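Local coordinates for hypothetical protein TM1010 (Thermotoga maritima, PDB 2F4P) that is of unknown function but belongs to the cupin family of small beta-barrel proteins and is built as a two-chain assembly, at residues D52-P57 / D112-H117; G69-V74 / G94-I99; Q82-P87 / N102-H107. One frame throughout, in Å; residues are numbered along the deposited sequence. Where two conformers were deposited one is given.

Contact 1 of 3, residues D52-P57 / D112-H117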
loop_
_atom_site.group_PDB
_atom_site.type_symbol
_atom_site.label_atom_id
_atom_site.label_comp_id
_atom_site.label_asym_id
_atom_site.label_seq_id
_atom_site.Cartn_x
_atom_site.Cartn_y
_atom_site.Cartn_z
ATOM N N ASP A 52 2.917 6.698 4.262
ATOM C CA ASP A 52 1.564 7.169 4.530
ATOM C C ASP A 52 1.694 8.663 4.697
ATOM O O ASP A 52 2.555 9.110 5.474
ATOM C CB ASP A 52 1.053 6.541 5.824
ATOM C CG ASP A 52 -0.456 6.653 5.972
ATOM O OD1 ASP A 52 -1.185 6.600 4.959
ATOM O OD2 ASP A 52 -0.919 6.770 7.113
ATOM N N VAL A 53 0.882 9.430 3.963
ATOM C CA VAL A 53 1.013 10.895 3.883
ATOM C C VAL A 53 -0.317 11.587 4.214
ATOM O O VAL A 53 -1.372 11.179 3.706
ATOM C CB VAL A 53 1.422 11.368 2.465
ATOM C CG1 VAL A 53 1.926 12.855 2.483
ATOM C CG2 VAL A 53 2.459 10.445 1.855
ATOM N N VAL A 54 -0.268 12.631 5.039
ATOM C CA VAL A 54 -1.410 13.537 5.217
ATOM C C VAL A 54 -1.038 14.905 4.681
ATOM O O VAL A 54 -0.019 15.472 5.102
ATOM C CB VAL A 54 -1.794 13.724 6.699
ATOM C CG1 VAL A 54 -3.053 14.609 6.814
ATOM C CG2 VAL A 54 -1.989 12.376 7.371
ATOM N N PHE A 55 -1.848 15.415 3.755
ATOM C CA PHE A 55 -1.748 16.792 3.255
ATOM C C PHE A 55 -2.904 17.560 3.892
ATOM O O PHE A 55 -4.071 17.211 3.693
ATOM C CB PHE A 55 -1.966 16.872 1.757
ATOM C CG PHE A 55 -0.901 16.201 0.929
ATOM C CD1 PHE A 55 -0.968 14.850 0.662
ATOM C CD2 PHE A 55 0.133 16.928 0.410
ATOM C CE1 PHE A 55 0.025 14.226 -0.101
ATOM C CE2 PHE A 55 1.108 16.335 -0.335
ATOM C CZ PHE A 55 1.040 14.962 -0.607
ATOM N N GLU A 56 -2.600 18.627 4.620
ATOM C CA GLU A 56 -3.671 19.525 5.086
ATOM C C GLU A 56 -4.222 20.308 3.899
ATOM O O GLU A 56 -3.569 20.397 2.874
ATOM C CB GLU A 56 -3.132 20.485 6.136
ATOM C CG GLU A 56 -2.641 19.769 7.404
ATOM C CD GLU A 56 -3.668 18.898 8.053
ATOM O OE1 GLU A 56 -4.885 19.226 7.999
ATOM O OE2 GLU A 56 -3.260 17.882 8.664
ATOM N N PRO A 57 -5.426 20.891 4.036
ATOM C CA PRO A 57 -5.990 21.603 2.894
ATOM C C PRO A 57 -5.011 22.601 2.281
ATOM O O PRO A 57 -4.336 23.339 2.995
ATOM C CB PRO A 57 -7.224 22.292 3.484
ATOM C CG PRO A 57 -7.622 21.478 4.616
ATOM C CD PRO A 57 -6.336 20.903 5.196
ATOM N N ASP A 112 -9.945 22.822 0.576
ATOM C CA ASP A 112 -10.824 22.884 1.758
ATOM C C ASP A 112 -11.079 21.540 2.406
ATOM O O ASP A 112 -12.055 21.382 3.148
ATOM C CB ASP A 112 -12.148 23.531 1.367
ATOM C CG ASP A 112 -12.865 22.787 0.254
ATOM O OD1 ASP A 112 -12.402 21.707 -0.179
ATOM O OD2 ASP A 112 -13.894 23.319 -0.210
ATOM N N GLU A 113 -10.184 20.589 2.136
ATOM C CA GLU A 113 -10.246 19.268 2.719
ATOM C C GLU A 113 -8.873 18.606 2.668
ATOM O O GLU A 113 -8.133 18.763 1.705
ATOM C CB GLU A 113 -11.294 18.413 1.982
ATOM C CG GLU A 113 -11.625 17.122 2.654
ATOM C CD GLU A 113 -12.871 16.424 2.081
ATOM O OE1 GLU A 113 -13.578 17.009 1.226
ATOM O OE2 GLU A 113 -13.129 15.269 2.488
ATOM N N GLU A 114 -8.559 17.826 3.698
ATOM C CA GLU A 114 -7.298 17.113 3.751
ATOM C C GLU A 114 -7.308 15.928 2.770
ATOM O O GLU A 114 -8.376 15.455 2.341
ATOM C CB GLU A 114 -7.040 16.634 5.181
ATOM C CG GLU A 114 -7.763 15.355 5.497
ATOM C CD GLU A 114 -7.826 15.061 6.962
ATOM O OE1 GLU A 114 -6.910 15.483 7.714
ATOM O OE2 GLU A 114 -8.828 14.418 7.350
ATOM N N LEU A 115 -6.123 15.459 2.416
ATOM C CA LEU A 115 -5.949 14.209 1.658
ATOM C C LEU A 115 -4.999 13.314 2.436
ATOM O O LEU A 115 -3.968 13.771 2.925
ATOM C CB LEU A 115 -5.387 14.461 0.263
ATOM C CG LEU A 115 -5.017 13.214 -0.560
ATOM C CD1 LEU A 115 -6.251 12.529 -1.099
ATOM C CD2 LEU A 115 -4.060 13.591 -1.673
ATOM N N VAL A 116 -5.389 12.051 2.586
ATOM C CA VAL A 116 -4.541 11.036 3.186
ATOM C C VAL A 116 -4.414 9.907 2.200
ATOM O O VAL A 116 -5.426 9.425 1.654
ATOM C CB VAL A 116 -5.128 10.471 4.492
ATOM C CG1 VAL A 116 -4.128 9.487 5.169
ATOM C CG2 VAL A 116 -5.533 11.621 5.427
ATOM N N HIS A 117 -3.178 9.474 1.978
ATOM C CA HIS A 117 -2.959 8.365 1.088
ATOM C C HIS A 117 -1.710 7.560 1.459
ATOM O O HIS A 117 -0.789 8.074 2.111
ATOM C CB HIS A 117 -2.912 8.846 -0.379
ATOM C CG HIS A 117 -1.635 9.503 -0.770
ATOM N ND1 HIS A 117 -0.506 8.788 -1.097
ATOM C CD2 HIS A 117 -1.310 10.811 -0.914
ATOM C CE1 HIS A 117 0.472 9.628 -1.384
ATOM N NE2 HIS A 117 0.006 10.861 -1.298
HETATM O O HOH W 1 -6.985 18.108 8.595
#

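Contact 2 of 3, residues G69-V74 / G94-I99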
loop_
_atom_site.group_PDB
_atom_site.type_symbol
_atom_site.label_atom_id
_atom_site.label_comp_id
_atom_site.label_asym_id
_atom_site.label_seq_id
_atom_site.Cartn_x
_atom_site.Cartn_y
_atom_site.Cartn_z
ATOM N N GLY A 69 8.553 4.917 -11.008
ATOM C CA GLY A 69 7.099 4.992 -10.927
ATOM C C GLY A 69 6.612 5.067 -9.474
ATOM O O GLY A 69 7.403 4.972 -8.489
ATOM N N GLN A 70 5.309 5.254 -9.342
ATOM C CA GLN A 70 4.692 5.408 -8.025
ATOM C C GLN A 70 3.227 5.003 -8.118
ATOM O O GLN A 70 2.601 5.163 -9.170
ATOM C CB GLN A 70 4.879 6.887 -7.574
ATOM C CG GLN A 70 4.272 7.267 -6.214
ATOM C CD GLN A 70 4.596 8.738 -5.797
ATOM O OE1 GLN A 70 4.533 9.693 -6.618
ATOM N NE2 GLN A 70 4.972 8.908 -4.538
ATOM N N ILE A 71 2.694 4.452 -7.016
ATOM C CA ILE A 71 1.295 4.095 -6.891
ATOM C C ILE A 71 0.741 4.835 -5.664
ATOM O O ILE A 71 1.342 4.774 -4.589
ATOM C CB ILE A 71 1.121 2.568 -6.712
ATOM C CG1 ILE A 71 1.538 1.815 -7.987
ATOM C CG2 ILE A 71 -0.349 2.210 -6.342
ATOM C CD1 ILE A 71 1.890 0.365 -7.723
ATOM N N LEU A 72 -0.377 5.536 -5.824
ATOM C CA LEU A 72 -1.062 6.174 -4.696
ATOM C C LEU A 72 -2.367 5.444 -4.420
ATOM O O LEU A 72 -3.079 5.050 -5.352
ATOM C CB LEU A 72 -1.409 7.631 -4.988
ATOM C CG LEU A 72 -0.329 8.518 -5.606
ATOM C CD1 LEU A 72 -0.859 9.935 -5.715
ATOM C CD2 LEU A 72 0.937 8.482 -4.788
ATOM N N ILE A 73 -2.665 5.274 -3.134
ATOM C CA ILE A 73 -3.895 4.653 -2.683
ATOM C C ILE A 73 -4.513 5.591 -1.668
ATOM O O ILE A 73 -3.966 5.764 -0.581
ATOM C CB ILE A 73 -3.632 3.288 -2.029
ATOM C CG1 ILE A 73 -2.888 2.357 -2.994
ATOM C CG2 ILE A 73 -4.935 2.683 -1.588
ATOM C CD1 ILE A 73 -2.406 1.065 -2.342
ATOM N N VAL A 74 -5.621 6.220 -2.043
ATOM C CA VAL A 74 -6.256 7.250 -1.226
ATOM C C VAL A 74 -7.123 6.612 -0.166
ATOM O O VAL A 74 -7.995 5.801 -0.473
ATOM C CB VAL A 74 -7.090 8.205 -2.102
ATOM C CG1 VAL A 74 -7.692 9.326 -1.250
ATOM C CG2 VAL A 74 -6.225 8.746 -3.240
ATOM N N GLY A 94 -10.471 5.469 -1.765
ATOM C CA GLY A 94 -10.561 4.269 -2.607
ATOM C C GLY A 94 -9.851 4.365 -3.942
ATOM O O GLY A 94 -9.609 3.337 -4.612
ATOM N N ASP A 95 -9.507 5.582 -4.349
ATOM C CA ASP A 95 -8.907 5.788 -5.659
ATOM C C ASP A 95 -7.481 5.265 -5.657
ATOM O O ASP A 95 -6.766 5.327 -4.642
ATOM C CB ASP A 95 -8.910 7.274 -6.045
ATOM C CG ASP A 95 -10.303 7.770 -6.452
ATOM O OD1 ASP A 95 -11.235 6.940 -6.578
ATOM O OD2 ASP A 95 -10.484 8.993 -6.610
ATOM N N VAL A 96 -7.090 4.728 -6.797
ATOM C CA VAL A 96 -5.758 4.241 -6.989
ATOM C C VAL A 96 -5.183 4.971 -8.202
ATOM O O VAL A 96 -5.774 4.936 -9.276
ATOM C CB VAL A 96 -5.755 2.737 -7.251
ATOM C CG1 VAL A 96 -4.335 2.273 -7.624
ATOM C CG2 VAL A 96 -6.301 1.995 -6.016
ATOM N N VAL A 97 -4.029 5.604 -8.015
ATOM C CA VAL A 97 -3.335 6.323 -9.066
ATOM C C VAL A 97 -2.045 5.609 -9.456
ATOM O O VAL A 97 -1.160 5.421 -8.615
ATOM C CB VAL A 97 -2.977 7.759 -8.621
ATOM C CG1 VAL A 97 -2.419 8.533 -9.797
ATOM C CG2 VAL A 97 -4.181 8.433 -8.013
ATOM N N GLU A 98 -1.966 5.195 -10.715
ATOM C CA GLU A 98 -0.743 4.617 -11.272
ATOM C C GLU A 98 0.060 5.717 -11.957
ATOM O O GLU A 98 -0.380 6.277 -12.973
ATOM C CB GLU A 98 -1.095 3.541 -12.273
ATOM C CG GLU A 98 -1.724 2.328 -11.645
ATOM C CD GLU A 98 -1.993 1.226 -12.666
ATOM O OE1 GLU A 98 -1.556 1.329 -13.843
ATOM O OE2 GLU A 98 -2.664 0.273 -12.268
ATOM N N ILE A 99 1.214 6.037 -11.399
ATOM C CA ILE A 99 2.057 7.119 -11.917
ATOM C C ILE A 99 3.253 6.500 -12.633
ATOM O O ILE A 99 4.168 5.967 -11.978
ATOM C CB ILE A 99 2.528 8.060 -10.796
ATOM C CG1 ILE A 99 1.332 8.519 -9.947
ATOM C CG2 ILE A 99 3.327 9.260 -11.378
ATOM C CD1 ILE A 99 1.701 9.297 -8.725
#

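Contact 3 of 3, residues Q82-P87 / N102-H107. With EDO (1,2-ethanediol), chain F; EDO (1,2-ethanediol), chain G.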
loop_
_atom_site.group_PDB
_atom_site.type_symbol
_atom_site.label_atom_id
_atom_site.label_comp_id
_atom_site.label_asym_id
_atom_site.label_seq_id
_atom_site.Cartn_x
_atom_site.Cartn_y
_atom_site.Cartn_z
ATOM N N GLN A 82 -2.092 15.712 -10.767
ATOM C CA GLN A 82 -1.925 16.332 -12.064
ATOM C C GLN A 82 -0.582 16.014 -12.674
ATOM O O GLN A 82 0.453 16.211 -12.040
ATOM C CB GLN A 82 -2.068 17.834 -11.959
ATOM C CG GLN A 82 -1.922 18.551 -13.332
ATOM C CD GLN A 82 -2.363 20.004 -13.278
ATOM O OE1 GLN A 82 -1.873 20.790 -12.454
ATOM N NE2 GLN A 82 -3.278 20.381 -14.173
ATOM N N GLU A 83 -0.621 15.562 -13.928
ATOM C CA GLU A 83 0.560 15.416 -14.769
ATOM C C GLU A 83 0.849 16.701 -15.538
ATOM O O GLU A 83 -0.055 17.439 -15.916
ATOM C CB GLU A 83 0.366 14.231 -15.731
ATOM C CG GLU A 83 0.247 12.919 -14.972
ATOM C CD GLU A 83 -0.099 11.730 -15.809
ATOM O OE1 GLU A 83 -0.156 11.888 -17.041
ATOM O OE2 GLU A 83 -0.250 10.624 -15.223
ATOM N N ARG A 84 2.130 16.974 -15.751
ATOM C CA ARG A 84 2.545 18.163 -16.496
ATOM C C ARG A 84 1.767 18.272 -17.807
ATOM O O ARG A 84 1.751 17.339 -18.602
ATOM C CB ARG A 84 4.051 18.066 -16.757
ATOM C CG ARG A 84 4.687 19.276 -17.311
ATOM C CD ARG A 84 5.956 19.614 -16.497
ATOM N NE ARG A 84 5.629 20.664 -15.572
ATOM C CZ ARG A 84 6.415 21.194 -14.635
ATOM N NH1 ARG A 84 7.645 20.770 -14.370
ATOM N NH2 ARG A 84 5.897 22.158 -13.917
ATOM N N GLY A 85 1.106 19.401 -18.014
ATOM C CA GLY A 85 0.412 19.689 -19.266
ATOM C C GLY A 85 -0.939 19.013 -19.430
ATOM O O GLY A 85 -1.534 19.101 -20.502
ATOM N N LYS A 86 -1.431 18.333 -18.390
ATOM C CA LYS A 86 -2.702 17.590 -18.470
ATOM C C LYS A 86 -3.711 18.116 -17.424
ATOM O O LYS A 86 -3.312 18.679 -16.405
ATOM C CB LYS A 86 -2.484 16.092 -18.221
ATOM C CG LYS A 86 -1.521 15.363 -19.191
ATOM C CD LYS A 86 -2.154 15.009 -20.497
ATOM C CE LYS A 86 -1.498 13.769 -21.129
ATOM N NZ LYS A 86 -0.022 13.777 -21.035
ATOM N N PRO A 87 -5.015 17.909 -17.655
ATOM C CA PRO A 87 -6.018 18.316 -16.667
ATOM C C PRO A 87 -5.840 17.539 -15.369
ATOM O O PRO A 87 -5.541 16.341 -15.407
ATOM C CB PRO A 87 -7.337 17.890 -17.320
ATOM C CG PRO A 87 -7.051 17.820 -18.747
ATOM C CD PRO A 87 -5.657 17.283 -18.820
ATOM N N ASN A 102 9.010 8.266 -14.635
ATOM C CA ASN A 102 9.482 9.544 -15.157
ATOM C C ASN A 102 8.419 10.557 -15.502
ATOM O O ASN A 102 8.757 11.673 -15.928
ATOM C CB ASN A 102 10.395 9.336 -16.368
ATOM C CG ASN A 102 11.490 8.370 -16.084
ATOM O OD1 ASN A 102 12.291 8.576 -15.156
ATOM N ND2 ASN A 102 11.512 7.281 -16.829
ATOM N N VAL A 103 7.146 10.233 -15.255
ATOM C CA VAL A 103 6.073 11.192 -15.523
ATOM C C VAL A 103 6.137 12.313 -14.463
ATOM O O VAL A 103 6.154 12.045 -13.256
ATOM C CB VAL A 103 4.696 10.510 -15.607
ATOM C CG1 VAL A 103 3.538 11.542 -15.657
ATOM C CG2 VAL A 103 4.628 9.624 -16.839
ATOM N N VAL A 104 6.192 13.551 -14.924
ATOM C CA VAL A 104 6.271 14.701 -14.029
ATOM C C VAL A 104 4.879 15.056 -13.529
ATOM O O VAL A 104 3.946 15.162 -14.320
ATOM C CB VAL A 104 7.012 15.880 -14.679
ATOM C CG1 VAL A 104 6.953 17.114 -13.732
ATOM C CG2 VAL A 104 8.454 15.478 -14.993
ATOM N N HIS A 105 4.712 15.169 -12.211
ATOM C CA HIS A 105 3.353 15.314 -11.653
ATOM C C HIS A 105 3.437 15.973 -10.268
ATOM O O HIS A 105 4.531 16.160 -9.704
ATOM C CB HIS A 105 2.723 13.938 -11.505
ATOM C CG HIS A 105 3.393 13.127 -10.449
ATOM N ND1 HIS A 105 4.577 12.460 -10.690
ATOM C CD2 HIS A 105 3.134 12.983 -9.132
ATOM C CE1 HIS A 105 4.985 11.889 -9.572
ATOM N NE2 HIS A 105 4.134 12.199 -8.614
ATOM N N TRP A 106 2.297 16.374 -9.761
ATOM C CA TRP A 106 2.190 16.699 -8.331
ATOM C C TRP A 106 0.927 16.070 -7.816
ATOM O O TRP A 106 0.029 15.724 -8.607
ATOM C CB TRP A 106 2.183 18.205 -8.089
ATOM C CG TRP A 106 1.010 18.938 -8.682
ATOM C CD1 TRP A 106 0.939 19.443 -9.934
ATOM C CD2 TRP A 106 -0.245 19.246 -8.050
ATOM N NE1 TRP A 106 -0.269 20.065 -10.126
ATOM C CE2 TRP A 106 -1.023 19.949 -8.993
ATOM C CE3 TRP A 106 -0.775 19.034 -6.764
ATOM C CZ2 TRP A 106 -2.314 20.436 -8.702
ATOM C CZ3 TRP A 106 -2.059 19.503 -6.473
ATOM C CH2 TRP A 106 -2.812 20.202 -7.434
ATOM N N HIS A 107 0.858 15.905 -6.497
ATOM C CA HIS A 107 -0.412 15.556 -5.867
ATOM C C HIS A 107 -0.561 16.305 -4.563
ATOM O O HIS A 107 0.407 16.790 -3.989
ATOM C CB HIS A 107 -0.555 14.027 -5.651
ATOM C CG HIS A 107 0.646 13.353 -5.051
ATOM N ND1 HIS A 107 0.671 12.917 -3.740
ATOM C CD2 HIS A 107 1.836 13.008 -5.584
ATOM C CE1 HIS A 107 1.840 12.362 -3.487
ATOM N NE2 HIS A 107 2.575 12.419 -4.583
HETATM C C1 EDO F . -4.001 12.657 -15.426
HETATM O O1 EDO F . -4.732 11.662 -14.701
HETATM C C2 EDO F . -3.850 13.808 -14.444
HETATM O O2 EDO F . -3.174 14.914 -15.025
HETATM C C1 EDO G . -6.291 21.821 -14.111
HETATM O O1 EDO G . -7.044 20.717 -14.566
HETATM C C2 EDO G . -5.494 22.500 -15.203
HETATM O O2 EDO G . -4.450 23.210 -14.545
#

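Contact 1 of 3, residues D52-P57 / D112-H117
Phe-55 lays the edge of its ring beside the imidazole of His-117, with CE1 3.6 Å from NE2. The two rings meet rim to rim, their planes only 20° apart, and neither sits over the other's face. Val-53 sits over one face of the His-117 ring, its CB 4.0 Å above the plane, off toward the rim. The imidazole is placed there by its chi1 of 77°, which sets CG between the backbone N and the carbonyl carbon. Leu-115 lies on the same face of the sheet. Its CD2 rests 4.1 Å from CD1 of Phe-55, and the two side chains run alongside each other.

The opposite face carries Val-54 and Val-116, which meet through their CG2 methyls. Beyond the strand ends this side becomes polar. Glu-56 OE1 and Glu-114 OE1 are 4.3 Å apart, and a water donates to both, which probably eases the repulsion between them. Each glutamate also has a salt bridge elsewhere, Glu-56 to Arg-20 and Glu-114 to Arg-76. Pro-57 packs its ring against the backbone of 112-114, with CB 3.7 Å from Glu-113 N.

Four backbone hydrogen bonds tie the strands, two between Val-53 and His-117 and two between Phe-55 and Leu-115. Phe-55 N to Leu-115 O is 2.8 Å and nearly straight at 172°. The face with Phe-55, Leu-115 and His-117 is turned to the other sheet, where it meets Ala-109 and His-107. Two antiparallel strands whose inner face, here with His-117, looks across at the second sheet fit the cupin beta-barrel.

Contact 2 of 3, residues G69-V74 / G94-I99
Ile-99 packs tightly against Gln-70 and Leu-72 on the inner face of this strand pair. Its CD1 methyl lies 3.8 Å from Leu-72 CG and 3.6 Å from Gln-70 OE1. The delta carbon is carried there by CG1, which stands anti to the carbonyl carbon (chi1 -51°). Gln-70 is stretched out along the isoleucine, and its amide goes on to partners beyond the pair. NE2 bonds to Tyr-51 OH and to an unknown ligand, and OE1 takes a weak bond from His-105 NE2. Leu-72 and Val-97 stand side by side, CB to CB at 4.0 Å. Tyr-81 of strand 78-83 touches both Val-97 and Ile-99.

The other face is looser within the pair. There Ile-71 CG2 and Val-96 CG1 come no closer than 4.2 Å, and Glu-98 is exposed. This side is partly covered by the second subunit, whose Val-39 packs on Ile-71 and Val-96 and whose Phe-46 packs on Glu-98.

Six backbone hydrogen bonds join the segments. Two pairs, Gln-70 with Ile-99 and Leu-72 with Val-97, each make two. Beyond them Val-74 N meets Asp-95 O at 3.0 Å and 174°, and Gly-94 N reaches Val-74 O at 2.8 Å. Asp-95 OD2 accepts from Lys-92 N. Gly-69 and Gly-94 have positive phi angles, which suit glycine.

Strand 96-99 is one of the two outermost strands of its sheet within the chain. Its pairing with 70-75 is part of the antiparallel framework of a cupin barrel.

Contact 3 of 3, residues Q82-P87 / N102-H107
Strands 78-83 and 105-109 pair antiparallel here, with two backbone hydrogen bonds between Gln-82 and Trp-106 and a third from Arg-84 N to Val-104 O at 2.9 Å. The indole of Trp-106 donates from NE1 to Gln-82 OE1 at 2.9 Å. The amide oxygen receives it on a lone pair and lies near the indole plane, while amide and ring planes stand 74° apart. A chi1 of 63° sets the indole over toward Gln-82, whose CB is 3.4 Å from NE1. The same amide uses NE2 to reach Lys-86 O, 2.8 Å away, so both ends of the group are held.

That bond braces the type II turn from Glu-83 to Lys-86, which Lys-86 N closes on Glu-83 O and which leads from strand 78-83 toward strand 89-92 of the cupin barrel. An ethanediol also bonds Gln-82 NE2, and another bridges Glu-83 N and Pro-87 O.

Glu-83 lays CG against Val-103 CG1 at 3.6 Å, and its OE2 bonds to Tyr-81 OH. Arg-84 runs alongside Val-104, with NH1 3.8 Å from CG1, and makes a cation-pi contact with Trp-63. His-105 ND1 donates to Val-103 O at 171°, in the ring plane, which helps set the rotation of the imidazole.

Contacts 1 and 2 share one antiparallel sheet, in which strands 115-121 and 70-75 are neighbours. Contact 3 belongs to the second sheet. The centres of contacts 1 and 2 lie about 14 Å apart. Those of contacts 2 and 3 are about 13 Å apart, and those of contacts 1 and 3 about 18 Å. Along the chain, 52-57 comes first and 112-117 last, and the segments of contacts 2 and 3 alternate between them. The chain thus passes from sheet to sheet, as in a cupin barrel. The inner faces meet at His-117, His-107, Leu-72, Gln-70 and His-105. Gln-70 and His-107 also bond an unknown ligand, consistent with a pocket between the sheets.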